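Local coordinates for protein putative esterase (Sulfolobus solfataricus P2, PDB 2RAU) that probably acts as a lipase or esterase of the alpha/beta-hydrolase family and binds calcium, at residues N50-I55 with S141-I146; I146-E151 with N168-L173. All coordinates share one frame; numbering follows the deposited sequence.

Interaction 1 of 2, residues N50-I55 with S141-I146. With CA (calcium ion), chain C; EDO (1,2-ethanediol), chain E.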
loop_
_atom_site.group_PDB
_atom_site.type_symbol
_atom_site.label_atom_id
_atom_site.label_comp_id
_atom_site.label_asym_id
_atom_site.label_seq_id
_atom_site.Cartn_x
_atom_site.Cartn_y
_atom_site.Cartn_z
ATOM N N ASN A 50 21.020 -1.795 6.335
ATOM C CA ASN A 50 20.931 -1.983 7.772
ATOM C C ASN A 50 19.551 -1.721 8.323
ATOM O O ASN A 50 18.724 -1.097 7.691
ATOM C CB ASN A 50 21.947 -1.109 8.489
ATOM C CG ASN A 50 23.358 -1.621 8.318
ATOM O OD1 ASN A 50 24.142 -0.999 7.627
ATOM N ND2 ASN A 50 23.673 -2.779 8.902
ATOM N N ASP A 51 19.324 -2.255 9.518
ATOM C CA ASP A 51 18.071 -2.115 10.250
ATOM C C ASP A 51 16.961 -2.813 9.499
ATOM O O ASP A 51 17.227 -3.743 8.726
ATOM C CB ASP A 51 17.728 -0.661 10.510
ATOM C CG ASP A 51 17.050 -0.454 11.848
ATOM O OD1 ASP A 51 15.995 -1.073 12.168
ATOM O OD2 ASP A 51 17.587 0.368 12.598
ATOM N N ALA A 52 15.730 -2.377 9.753
ATOM C CA ALA A 52 14.562 -2.992 9.121
ATOM C C ALA A 52 13.345 -2.069 9.138
ATOM O O ALA A 52 12.911 -1.614 10.201
ATOM C CB ALA A 52 14.238 -4.343 9.802
ATOM N N VAL A 53 12.823 -1.787 7.940
ATOM C CA VAL A 53 11.561 -1.080 7.737
ATOM C C VAL A 53 10.658 -1.970 6.924
ATOM O O VAL A 53 11.057 -2.391 5.850
ATOM C CB VAL A 53 11.751 0.240 6.955
ATOM C CG1 VAL A 53 10.448 0.938 6.856
ATOM C CG2 VAL A 53 12.829 1.117 7.662
ATOM N N LEU A 54 9.455 -2.236 7.424
ATOM C CA LEU A 54 8.446 -2.981 6.677
ATOM C C LEU A 54 7.323 -2.005 6.297
ATOM O O LEU A 54 6.762 -1.288 7.157
ATOM C CB LEU A 54 7.871 -4.156 7.490
ATOM C CG LEU A 54 6.596 -4.853 6.980
ATOM C CD1 LEU A 54 6.897 -5.526 5.603
ATOM C CD2 LEU A 54 6.064 -5.820 8.035
ATOM N N ILE A 55 6.985 -1.999 5.016
ATOM C CA ILE A 55 5.899 -1.142 4.497
ATOM C C ILE A 55 4.717 -1.970 4.049
ATOM O O ILE A 55 4.834 -2.834 3.210
ATOM C CB ILE A 55 6.418 -0.189 3.374
ATOM C CG1 ILE A 55 7.737 0.482 3.848
ATOM C CG2 ILE A 55 5.303 0.863 2.986
ATOM C CD1 ILE A 55 8.314 1.578 2.966
ATOM N N SER A 141 17.166 -9.585 9.150
ATOM C CA SER A 141 17.804 -8.299 9.419
ATOM C C SER A 141 18.587 -8.261 10.710
ATOM O O SER A 141 19.417 -7.376 10.943
ATOM C CB SER A 141 16.721 -7.266 9.552
ATOM O OG SER A 141 15.975 -7.465 10.707
ATOM N N GLY A 142 18.305 -9.211 11.591
ATOM C CA GLY A 142 18.868 -9.190 12.898
ATOM C C GLY A 142 18.254 -8.225 13.884
ATOM O O GLY A 142 18.752 -8.134 14.958
ATOM N N GLN A 143 17.152 -7.553 13.577
ATOM C CA GLN A 143 16.556 -6.582 14.477
ATOM C C GLN A 143 15.557 -7.290 15.389
ATOM O O GLN A 143 14.867 -8.178 14.949
ATOM C CB GLN A 143 15.886 -5.513 13.629
ATOM C CG GLN A 143 16.854 -4.626 12.822
ATOM C CD GLN A 143 17.738 -3.820 13.736
ATOM O OE1 GLN A 143 17.258 -3.158 14.637
ATOM N NE2 GLN A 143 19.021 -3.943 13.558
ATOM N N GLU A 144 15.528 -6.948 16.669
ATOM C CA GLU A 144 14.495 -7.460 17.610
ATOM C C GLU A 144 13.151 -6.761 17.379
ATOM O O GLU A 144 12.093 -7.354 17.522
ATOM C CB GLU A 144 14.903 -7.258 19.049
ATOM C CG GLU A 144 15.899 -8.257 19.534
ATOM C CD GLU A 144 17.143 -8.279 18.674
ATOM O OE1 GLU A 144 17.886 -7.299 18.719
ATOM O OE2 GLU A 144 17.389 -9.252 17.934
ATOM N N ARG A 145 13.213 -5.497 16.985
ATOM C CA ARG A 145 12.009 -4.733 16.687
ATOM C C ARG A 145 12.253 -3.974 15.396
ATOM O O ARG A 145 13.390 -3.666 15.044
ATOM C CB ARG A 145 11.667 -3.760 17.817
ATOM C CG ARG A 145 11.442 -4.417 19.187
ATOM C CD ARG A 145 11.316 -3.370 20.263
ATOM N NE ARG A 145 9.947 -2.915 20.484
ATOM C CZ ARG A 145 9.632 -1.805 21.153
ATOM N NH1 ARG A 145 10.580 -1.009 21.634
ATOM N NH2 ARG A 145 8.368 -1.481 21.341
ATOM N N ILE A 146 11.173 -3.672 14.696
ATOM C CA ILE A 146 11.273 -3.004 13.402
ATOM C C ILE A 146 10.482 -1.685 13.317
ATOM O O ILE A 146 9.637 -1.357 14.169
ATOM C CB ILE A 146 10.838 -3.963 12.259
ATOM C CG1 ILE A 146 9.330 -4.198 12.291
ATOM C CG2 ILE A 146 11.568 -5.365 12.288
ATOM C CD1 ILE A 146 8.842 -5.030 11.115
HETATM CA CA CA C . 19.392 -8.829 17.143
HETATM C C1 EDO E . 20.160 -4.931 16.962
HETATM O O1 EDO E . 19.051 -4.250 17.549
HETATM C C2 EDO E . 19.778 -6.349 17.213
HETATM O O2 EDO E . 20.606 -7.359 16.646
HETATM O O HOH W 1 20.724 -8.864 19.271
HETATM O O HOH W 2 18.704 -11.224 16.223
#
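The calcium-binding loop between helix 123-141 and strand 146-151 leans on Asp51 and strand 52-56, with Gln143 meeting Asp51, and Ser141 and Ile146 packing on Ala52. No hydrogen bond crosses here. CB of Ala52 sits 3.7 Å from Ser141 OG and 3.8 Å from Ile146 CG2, and Ile146 CD1 reaches CB of Leu54 at 3.9 Å. Gln143 bends at chi2 (-64°), which folds its amide across the Asp51 carboxylate, the two planes 33° apart. OD1 of Asp51 and OE1 of Gln143 are both acceptors, so their 3.5 Å approach is no bond. Asp51 OD1 takes the N-H of Ala52 with its anti lone pair, and its salt bridge goes to Lys171. Replacing Asp51 with alanine removes the carboxylate and is likely to leave Lys171 without this mate and Ala52 N without its side-chain acceptor. Ser141 OG accepts from Gln143 N (3.1 Å), an ST turn at the helix end, and also hydrogen-bonds to Ile137 O. Just beyond, Gly142 O (2.4 Å) and Glu144 OE2 bind the calcium ion, Glu144 OE1 less surely; waters and an ethanediol, probably from the crystallisation liquor, complete the shell. This is a helix-to-strand loop of an alpha/beta-hydrolase sheet carrying a calcium site.

Interaction 2 of 2, residues I146-E151 with N168-L173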
loop_
_atom_site.group_PDB
_atom_site.type_symbol
_atom_site.label_atom_id
_atom_site.label_comp_id
_atom_site.label_asym_id
_atom_site.label_seq_id
_atom_site.Cartn_x
_atom_site.Cartn_y
_atom_site.Cartn_z
ATOM N N ILE A 146 11.173 -3.672 14.696
ATOM C CA ILE A 146 11.273 -3.004 13.402
ATOM C C ILE A 146 10.482 -1.685 13.317
ATOM O O ILE A 146 9.637 -1.357 14.169
ATOM C CB ILE A 146 10.838 -3.963 12.259
ATOM C CG1 ILE A 146 9.330 -4.198 12.291
ATOM C CG2 ILE A 146 11.568 -5.365 12.288
ATOM C CD1 ILE A 146 8.842 -5.030 11.115
ATOM N N TYR A 147 10.812 -0.920 12.271
ATOM C CA TYR A 147 10.042 0.239 11.869
ATOM C C TYR A 147 8.948 -0.279 10.965
ATOM O O TYR A 147 9.200 -1.049 10.044
ATOM C CB TYR A 147 10.896 1.258 11.144
ATOM C CG TYR A 147 11.964 1.866 11.986
ATOM C CD1 TYR A 147 11.639 2.723 13.009
ATOM C CD2 TYR A 147 13.296 1.586 11.759
ATOM C CE1 TYR A 147 12.598 3.281 13.786
ATOM C CE2 TYR A 147 14.266 2.144 12.520
ATOM C CZ TYR A 147 13.918 3.005 13.550
ATOM O OH TYR A 147 14.884 3.598 14.344
ATOM N N LEU A 148 7.722 0.129 11.249
ATOM C CA LEU A 148 6.569 -0.341 10.491
ATOM C C LEU A 148 5.860 0.872 9.868
ATOM O O LEU A 148 5.404 1.779 10.567
ATOM C CB LEU A 148 5.587 -1.078 11.401
ATOM C CG LEU A 148 4.366 -1.714 10.733
ATOM C CD1 LEU A 148 4.844 -2.735 9.736
ATOM C CD2 LEU A 148 3.459 -2.324 11.768
ATOM N N ALA A 149 5.745 0.841 8.550
ATOM C CA ALA A 149 5.112 1.906 7.785
ATOM C C ALA A 149 3.912 1.326 7.115
ATOM O O ALA A 149 3.859 0.120 6.806
ATOM C CB ALA A 149 6.081 2.492 6.765
ATOM N N GLY A 150 2.948 2.185 6.839
ATOM C CA GLY A 150 1.709 1.804 6.204
ATOM C C GLY A 150 1.162 2.880 5.287
ATOM O O GLY A 150 1.155 4.055 5.653
ATOM N N GLU A 151 0.734 2.475 4.085
ATOM C CA GLU A 151 0.105 3.400 3.130
ATOM C C GLU A 151 -1.386 3.170 3.076
ATOM O O GLU A 151 -1.829 2.088 2.742
ATOM C CB GLU A 151 0.695 3.183 1.723
ATOM C CG GLU A 151 2.197 3.336 1.659
ATOM C CD GLU A 151 2.785 3.265 0.260
ATOM O OE1 GLU A 151 2.039 2.932 -0.714
ATOM O OE2 GLU A 151 3.997 3.545 0.127
ATOM N N ASN A 168 6.790 -6.375 21.583
ATOM C CA ASN A 168 7.895 -7.208 21.122
ATOM C C ASN A 168 8.380 -7.060 19.693
ATOM O O ASN A 168 9.471 -7.551 19.378
ATOM C CB ASN A 168 7.589 -8.673 21.354
ATOM C CG ASN A 168 7.743 -9.068 22.822
ATOM O OD1 ASN A 168 8.871 -9.011 23.471
ATOM N ND2 ASN A 168 6.612 -9.426 23.381
ATOM N N ASP A 169 7.590 -6.402 18.849
ATOM C CA ASP A 169 7.869 -6.309 17.412
ATOM C C ASP A 169 8.174 -4.920 16.817
ATOM O O ASP A 169 8.881 -4.858 15.825
ATOM C CB ASP A 169 6.675 -6.863 16.628
ATOM C CG ASP A 169 6.516 -8.368 16.752
ATOM O OD1 ASP A 169 7.419 -9.054 17.312
ATOM O OD2 ASP A 169 5.464 -8.865 16.251
ATOM N N ILE A 170 7.641 -3.832 17.391
ATOM C CA ILE A 170 7.614 -2.515 16.704
ATOM C C ILE A 170 8.245 -1.406 17.508
ATOM O O ILE A 170 7.861 -1.193 18.645
ATOM C CB ILE A 170 6.138 -2.078 16.402
ATOM C CG1 ILE A 170 5.344 -3.209 15.715
ATOM C CG2 ILE A 170 6.060 -0.735 15.560
ATOM C CD1 ILE A 170 5.953 -3.786 14.388
ATOM N N LYS A 171 9.203 -0.700 16.913
ATOM C CA LYS A 171 9.881 0.358 17.620
ATOM C C LYS A 171 9.583 1.750 17.055
ATOM O O LYS A 171 10.001 2.758 17.619
ATOM C CB LYS A 171 11.386 0.092 17.635
ATOM C CG LYS A 171 12.032 0.117 16.291
ATOM C CD LYS A 171 13.494 -0.260 16.300
ATOM C CE LYS A 171 13.966 -0.487 14.885
ATOM N NZ LYS A 171 15.322 -1.056 14.793
ATOM N N GLY A 172 8.835 1.813 15.951
ATOM C CA GLY A 172 8.482 3.076 15.341
ATOM C C GLY A 172 7.403 2.866 14.308
ATOM O O GLY A 172 7.383 1.837 13.618
ATOM N N LEU A 173 6.499 3.838 14.213
ATOM C CA LEU A 173 5.395 3.799 13.241
ATOM C C LEU A 173 5.464 4.979 12.274
ATOM O O LEU A 173 5.701 6.107 12.671
ATOM C CB LEU A 173 4.039 3.772 13.942
ATOM C CG LEU A 173 3.586 2.435 14.523
ATOM C CD1 LEU A 173 2.542 2.663 15.635
ATOM C CD2 LEU A 173 3.067 1.494 13.447
#
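The Tyr147 ring has the CE methylene of Lys171 over one face and CA of Gly172 at its edge, near the ring plane. CE stands 3.8 Å from the ring centroid, 19° off the normal, and is shifted toward the rim by CE2 and CZ: a CH-pi contact. Lys171 gets there with CG set between its backbone N and carbonyl carbon (chi1 65°), which brings CG against Ile146 O; beyond that the chain runs extended, and NZ goes on to a salt bridge with Asp51. At the edge, a CB on Gly172 would clash 2.8 Å from CD1 of Tyr147, so the missing side chain makes room for the ring.

Three backbone bonds join strand 146-151 to the helix end and the strand after it: Ile146 N to O of Asp169, the last residue of helix 153-169 (2.8 Å), Lys171 N to Ile146 O (2.9 Å) and Leu148 N to Gly172 O (2.9 Å). The pairing is parallel, but Ile146 faces Ile170 and Leu148 faces Leu173, two steps against three, so an extra residue falls around Lys171. The buried N of Gly172 finds no partner in the model. On the sheet face bearing Ile146 and Leu148, CD1 of Ile170 fits between Ile146 CG1 and Leu148 CD2, and one conformer of Leu173 lies alongside Leu148.

Helix 153-169 makes the beta-alpha-beta crossover between the two strands and packs on this face: Leu148 touches Ala158, Ile170 touches Ser162. Helix 123-141 adds Val134 against Ile146, and strand 52-56 flanks strand 146-151.

How the interactions relate
Interactions 1 and 2 share Ile146, their centres are about 9 Å apart, and strand 146-151 lies between strands 52-56 and 170-176 in one parallel part of the sheet. A salt bridge from Lys171 NZ to Asp51 OD1 (2.7 Å) passes beside Tyr147 of the middle strand, joining the corner at Lys171 to the corner at Asp51. Deeper in, Leu54 O and Ala149 N, 2.7 Å apart, probably form a hydrogen bond. The calcium site is on the loop of interaction 1, with the side chain of Lys171 about 8 Å from that of Glu144. At its other end strand 146-151 runs into a likely nucleophile elbow around Ser152, which with His329 and Asp177 probably forms the catalytic triad.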